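Local coordinates for protein putative aldolase (Bacteroides vulgatus ATCC 8482, PDB 3DXI) that is of unknown function but folds as a closed eight-stranded parallel beta/alpha barrel of the HMGL-like family, in keeping with its name of putative aldolase, at residues L41-R46 with K74-M79; V101-I106 with G127-F132. All blocks are in the same frame, centred on the assembly; numbering follows the deposited sequence.

In the fold
Both contacts pair adjacent strands of one parallel sheet of eight, closed into a TIM barrel. Interaction 1 joins strands 40-45 and 75-81, interaction 2 strands 103-108 and 129-134, so together they cover four consecutive staves, and interaction 1 closes along the chain before interaction 2 opens. Their centres lie about 9 Å apart, on the same side of the chain's centre. Strands 75-81 and 103-108 are neighbours, which brings the two contacts together: Lys75 NZ makes a salt bridge with Glu129 OE2 at 2.7 Å, spanning strand 103-108, and Ile76 N probably gives a hydrogen bond to Asp102 OD2 at 2.7 Å. The result is a continuous barrel wall.

Interaction 1 of 2, residues L41-R46 with K74-M79; sequences LEVGYR and KKIAIM
Leu41-Tyr45 and Lys75-Met79 run parallel, axes 4.6 Å apart at closest and twisted by 39°, with Leu41 N bonded to Lys75 O, Ala77 N to Leu41 O and Val43 N to Ala77 O. Beyond that the count slips: Glu42 pairs with Ala77 but Tyr45 with Met79, three steps against two, so a beta bulge sits at Val43-Gly44. After it, Met79 N reaches Gly44 O at 2.8 Å, and Arg46 N makes a longer bond, 3.3 Å, to Met79 O. The Met79 side chain lies beside the tyrosine, pointing the same way, with CG 3.7 Å from Tyr45 CE1. Residue 79 is modelled as selenomethionine, and its SE makes an oblique Met-aromatic contact, 4.8 Å from the Tyr45 ring centroid. The extended Glu42 chain (CG trans to the backbone N, chi1 -177°) brings OE2 to 3.4 Å from Met79 CB, while its OE1 is shared by Arg11 and Arg105. Leu41 CB meets Ile76 CD1 at 4.1 Å, and Ile78 CD1 lies against Arg46 CG at 3.5 Å; the arginine then bends away to Leu93 O and Thr60 O. Glu42, Ala77, Tyr45 and Met79 share one face while Leu41 turns to helix 23-34, the two-faced build of TIM-barrel strands.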
loop_
_atom_site.group_PDB
_atom_site.type_symbol
_atom_site.label_atom_id
_atom_site.label_comp_id
_atom_site.label_asym_id
_atom_site.label_seq_id
_atom_site.Cartn_x
_atom_site.Cartn_y
_atom_site.Cartn_z
ATOM N N LEU A 41 -3.202 22.559 7.419
ATOM C CA LEU A 41 -1.783 22.257 7.396
ATOM C C LEU A 41 -1.273 22.303 8.834
ATOM O O LEU A 41 -1.281 23.360 9.460
ATOM C CB LEU A 41 -1.016 23.290 6.563
ATOM C CG LEU A 41 -1.500 23.646 5.154
ATOM C CD1 LEU A 41 -0.561 24.681 4.559
ATOM C CD2 LEU A 41 -1.545 22.401 4.278
ATOM N N GLU A 42 -0.856 21.155 9.360
ATOM C CA GLU A 42 -0.312 21.098 10.712
ATOM C C GLU A 42 1.188 21.166 10.482
ATOM O O GLU A 42 1.819 20.176 10.108
ATOM C CB GLU A 42 -0.695 19.791 11.386
ATOM C CG GLU A 42 -0.235 19.691 12.814
ATOM C CD GLU A 42 -0.804 18.473 13.483
ATOM O OE1 GLU A 42 -0.569 17.361 12.961
ATOM O OE2 GLU A 42 -1.486 18.625 14.519
ATOM N N VAL A 43 1.746 22.348 10.716
ATOM C CA VAL A 43 3.151 22.622 10.455
ATOM C C VAL A 43 4.180 22.273 11.521
ATOM O O VAL A 43 5.385 22.283 11.243
ATOM C CB VAL A 43 3.320 24.105 10.083
ATOM C CG1 VAL A 43 2.429 24.438 8.879
ATOM C CG2 VAL A 43 2.951 24.982 11.274
ATOM N N GLY A 44 3.731 21.975 12.734
ATOM C CA GLY A 44 4.688 21.640 13.770
ATOM C C GLY A 44 4.142 21.602 15.178
ATOM O O GLY A 44 2.933 21.672 15.399
ATOM N N TYR A 45 5.058 21.491 16.131
ATOM C CA TYR A 45 4.734 21.435 17.548
ATOM C C TYR A 45 5.069 22.753 18.229
ATOM O O TYR A 45 5.816 23.578 17.690
ATOM C CB TYR A 45 5.574 20.354 18.242
ATOM C CG TYR A 45 5.249 18.920 17.881
ATOM C CD1 TYR A 45 4.262 18.218 18.571
ATOM C CD2 TYR A 45 5.937 18.262 16.860
ATOM C CE1 TYR A 45 3.964 16.892 18.258
ATOM C CE2 TYR A 45 5.648 16.929 16.531
ATOM C CZ TYR A 45 4.660 16.255 17.239
ATOM O OH TYR A 45 4.357 14.954 16.938
ATOM N N ARG A 46 4.489 22.936 19.411
ATOM C CA ARG A 46 4.784 24.067 20.276
ATOM C C ARG A 46 5.266 23.259 21.490
ATOM O O ARG A 46 4.617 22.297 21.891
ATOM C CB ARG A 46 3.529 24.883 20.611
ATOM C CG ARG A 46 3.099 25.885 19.532
ATOM C CD ARG A 46 4.094 27.038 19.351
ATOM N NE ARG A 46 4.004 28.057 20.401
ATOM C CZ ARG A 46 4.778 29.142 20.465
ATOM N NH1 ARG A 46 5.706 29.360 19.537
ATOM N NH2 ARG A 46 4.642 30.006 21.466
ATOM N N LYS A 74 -4.547 28.695 3.525
ATOM C CA LYS A 74 -5.271 27.625 4.209
ATOM C C LYS A 74 -5.232 27.769 5.727
ATOM O O LYS A 74 -4.579 28.667 6.255
ATOM C CB LYS A 74 -4.693 26.269 3.799
ATOM C CG LYS A 74 -4.601 26.091 2.287
ATOM C CD LYS A 74 -5.962 26.288 1.618
ATOM C CE LYS A 74 -5.903 26.022 0.120
ATOM N NZ LYS A 74 -5.437 24.635 -0.203
ATOM N N LYS A 75 -5.949 26.899 6.430
ATOM C CA LYS A 75 -5.952 26.955 7.884
ATOM C C LYS A 75 -4.675 26.315 8.425
ATOM O O LYS A 75 -4.174 25.334 7.873
ATOM C CB LYS A 75 -7.202 26.268 8.446
ATOM C CG LYS A 75 -8.468 27.125 8.295
ATOM C CD LYS A 75 -9.668 26.484 8.951
ATOM C CE LYS A 75 -10.834 27.451 9.049
ATOM N NZ LYS A 75 -11.957 26.877 9.846
ATOM N N ILE A 76 -4.146 26.887 9.499
ATOM C CA ILE A 76 -2.906 26.402 10.092
ATOM C C ILE A 76 -3.121 25.800 11.476
ATOM O O ILE A 76 -3.890 26.322 12.289
ATOM C CB ILE A 76 -1.876 27.554 10.213
ATOM C CG1 ILE A 76 -1.605 28.164 8.837
ATOM C CG2 ILE A 76 -0.581 27.042 10.831
ATOM C CD1 ILE A 76 -0.925 27.223 7.874
ATOM N N ALA A 77 -2.430 24.701 11.740
ATOM C CA ALA A 77 -2.530 24.042 13.027
ATOM C C ALA A 77 -1.150 23.675 13.551
ATOM O O ALA A 77 -0.195 23.542 12.782
ATOM C CB ALA A 77 -3.377 22.779 12.902
ATOM N N ILE A 78 -1.051 23.541 14.869
ATOM C CA ILE A 78 0.179 23.098 15.506
ATOM C C ILE A 78 -0.305 22.039 16.495
ATOM O O ILE A 78 -1.494 21.988 16.827
ATOM C CB ILE A 78 0.942 24.239 16.259
ATOM C CG1 ILE A 78 0.130 24.745 17.452
ATOM C CG2 ILE A 78 1.306 25.358 15.282
ATOM C CD1 ILE A 78 0.343 23.936 18.719
HETATM N N MSE A 79 0.602 21.192 16.960
HETATM C CA MSE A 79 0.221 20.144 17.891
HETATM C C MSE A 79 0.910 20.278 19.241
HETATM O O MSE A 79 2.029 20.788 19.335
HETATM C CB MSE A 79 0.539 18.774 17.275
HETATM C CG MSE A 79 0.367 17.600 18.221
HETATM SE SE MSE A 79 0.511 15.892 17.317
HETATM C CE MSE A 79 -1.336 15.740 16.740
#

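Interaction 2 of 2, residues V101-I106 with G127-F132; sequences VDMIRI and GFEVGF
Met103-Ile106 and Glu129-Phe132 are the two strands of a beta-alpha-beta unit of the TIM barrel, linked through helix 113-124. Their directions differ by 21°, the twist of neighbouring strands, and four fairly straight bonds join them in unbroken register: Glu129 N to Asp102 O, Ile104 N to Glu129 O, Gly131 N to Ile104 O and Ile106 N to Gly131 O. The Glu129 side chain starts with CB 3.3 Å from Asp102 O and also touching Met103 CB; CG and CD pass the same carbonyl at longer range; OE1 ends 3.5 Å from Met103 CE, the two side chains crossing at about a right angle. OE1 is also hydrogen-bonded to Tyr40 OH, which helps settle the carboxylate. Just before the strand, the Phe128 ring is met from two directions. Ile104 CG1 lies over it, 4.0 Å from the centroid and 27° off the normal, a CH-pi contact, with Ile104 CD1 offset toward the rim. Val101 O meets the ring edge in plane, 3.3 Å from Phe128 CD1. Farther along, Ile106 CD1 touches Val130 CG1, and both side chains reach Ile123 of the connecting helix. Just ahead of both strands one water donates to Asp102 O at 2.9 Å and to Gly127 O at 3.2 Å.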
loop_
_atom_site.group_PDB
_atom_site.type_symbol
_atom_site.label_atom_id
_atom_site.label_comp_id
_atom_site.label_asym_id
_atom_site.label_seq_id
_atom_site.Cartn_x
_atom_site.Cartn_y
_atom_site.Cartn_z
ATOM N N VAL A 101 -2.445 30.934 14.364
ATOM C CA VAL A 101 -2.798 29.529 14.205
ATOM C C VAL A 101 -4.287 29.329 14.438
ATOM O O VAL A 101 -4.846 29.839 15.410
ATOM C CB VAL A 101 -1.987 28.654 15.185
ATOM C CG1 VAL A 101 -2.497 27.206 15.171
ATOM C CG2 VAL A 101 -0.511 28.705 14.793
ATOM N N ASP A 102 -4.919 28.584 13.536
ATOM C CA ASP A 102 -6.348 28.317 13.599
ATOM C C ASP A 102 -6.740 27.219 14.564
ATOM O O ASP A 102 -7.671 27.377 15.356
ATOM C CB ASP A 102 -6.859 27.957 12.205
ATOM C CG ASP A 102 -6.629 29.069 11.209
ATOM O OD1 ASP A 102 -7.348 30.088 11.295
ATOM O OD2 ASP A 102 -5.720 28.934 10.356
HETATM N N MSE A 103 -6.018 26.108 14.503
HETATM C CA MSE A 103 -6.330 24.966 15.344
HETATM C C MSE A 103 -5.161 24.415 16.137
HETATM O O MSE A 103 -4.024 24.376 15.662
HETATM C CB MSE A 103 -6.907 23.846 14.484
HETATM C CG MSE A 103 -7.185 22.560 15.240
HETATM SE SE MSE A 103 -7.692 21.130 14.025
HETATM C CE MSE A 103 -9.594 21.529 13.880
ATOM N N ILE A 104 -5.467 23.986 17.355
ATOM C CA ILE A 104 -4.486 23.394 18.243
ATOM C C ILE A 104 -4.894 21.935 18.379
ATOM O O ILE A 104 -5.972 21.635 18.896
ATOM C CB ILE A 104 -4.524 24.039 19.646
ATOM C CG1 ILE A 104 -4.343 25.558 19.541
ATOM C CG2 ILE A 104 -3.446 23.418 20.524
ATOM C CD1 ILE A 104 -3.034 26.000 18.890
ATOM N N ARG A 105 -4.059 21.029 17.883
ATOM C CA ARG A 105 -4.369 19.611 17.999
ATOM C C ARG A 105 -3.611 19.071 19.194
ATOM O O ARG A 105 -2.487 19.488 19.461
ATOM C CB ARG A 105 -3.956 18.852 16.749
ATOM C CG ARG A 105 -4.692 19.272 15.504
ATOM C CD ARG A 105 -4.149 18.478 14.348
ATOM N NE ARG A 105 -5.047 17.426 13.930
ATOM C CZ ARG A 105 -4.683 16.386 13.191
ATOM N NH1 ARG A 105 -3.426 16.242 12.797
ATOM N NH2 ARG A 105 -5.597 15.520 12.804
ATOM N N ILE A 106 -4.235 18.143 19.909
ATOM C CA ILE A 106 -3.634 17.554 21.096
ATOM C C ILE A 106 -3.396 16.062 20.905
ATOM O O ILE A 106 -4.330 15.323 20.599
ATOM C CB ILE A 106 -4.561 17.755 22.314
ATOM C CG1 ILE A 106 -4.959 19.235 22.411
ATOM C CG2 ILE A 106 -3.867 17.292 23.585
ATOM C CD1 ILE A 106 -6.032 19.533 23.446
ATOM N N GLY A 127 -9.796 31.061 22.040
ATOM C CA GLY A 127 -10.273 31.309 20.688
ATOM C C GLY A 127 -9.766 30.411 19.578
ATOM O O GLY A 127 -9.987 30.698 18.403
ATOM N N PHE A 128 -9.095 29.325 19.945
ATOM C CA PHE A 128 -8.556 28.389 18.962
ATOM C C PHE A 128 -9.550 27.272 18.666
ATOM O O PHE A 128 -10.412 26.965 19.487
ATOM C CB PHE A 128 -7.281 27.716 19.495
ATOM C CG PHE A 128 -6.104 28.636 19.651
ATOM C CD1 PHE A 128 -5.402 29.092 18.539
ATOM C CD2 PHE A 128 -5.668 29.011 20.918
ATOM C CE1 PHE A 128 -4.280 29.906 18.689
ATOM C CE2 PHE A 128 -4.544 29.828 21.083
ATOM C CZ PHE A 128 -3.849 30.274 19.968
ATOM N N GLU A 129 -9.427 26.671 17.488
ATOM C CA GLU A 129 -10.240 25.507 17.151
ATOM C C GLU A 129 -9.456 24.423 17.897
ATOM O O GLU A 129 -8.229 24.517 17.990
ATOM C CB GLU A 129 -10.192 25.213 15.650
ATOM C CG GLU A 129 -11.158 26.015 14.789
ATOM C CD GLU A 129 -10.901 25.809 13.309
ATOM O OE1 GLU A 129 -10.111 24.910 12.955
ATOM O OE2 GLU A 129 -11.492 26.540 12.496
ATOM N N VAL A 130 -10.132 23.413 18.435
ATOM C CA VAL A 130 -9.419 22.363 19.162
ATOM C C VAL A 130 -9.605 20.989 18.546
ATOM O O VAL A 130 -10.727 20.575 18.257
ATOM C CB VAL A 130 -9.862 22.287 20.641
ATOM C CG1 VAL A 130 -9.098 21.172 21.362
ATOM C CG2 VAL A 130 -9.612 23.611 21.319
ATOM N N GLY A 131 -8.493 20.289 18.342
ATOM C CA GLY A 131 -8.547 18.954 17.780
ATOM C C GLY A 131 -7.996 17.899 18.727
ATOM O O GLY A 131 -6.956 18.099 19.360
ATOM N N PHE A 132 -8.703 16.779 18.839
ATOM C CA PHE A 132 -8.266 15.675 19.687
ATOM C C PHE A 132 -7.702 14.578 18.781
ATOM O O PHE A 132 -8.434 14.016 17.963
ATOM C CB PHE A 132 -9.437 15.056 20.475
ATOM C CG PHE A 132 -9.936 15.887 21.630
ATOM C CD1 PHE A 132 -10.151 15.296 22.875
ATOM C CD2 PHE A 132 -10.256 17.228 21.468
ATOM C CE1 PHE A 132 -10.678 16.030 23.938
ATOM C CE2 PHE A 132 -10.784 17.971 22.523
ATOM C CZ PHE A 132 -10.997 17.372 23.759
HETATM O O HOH W 1 -9.468 29.694 15.447
#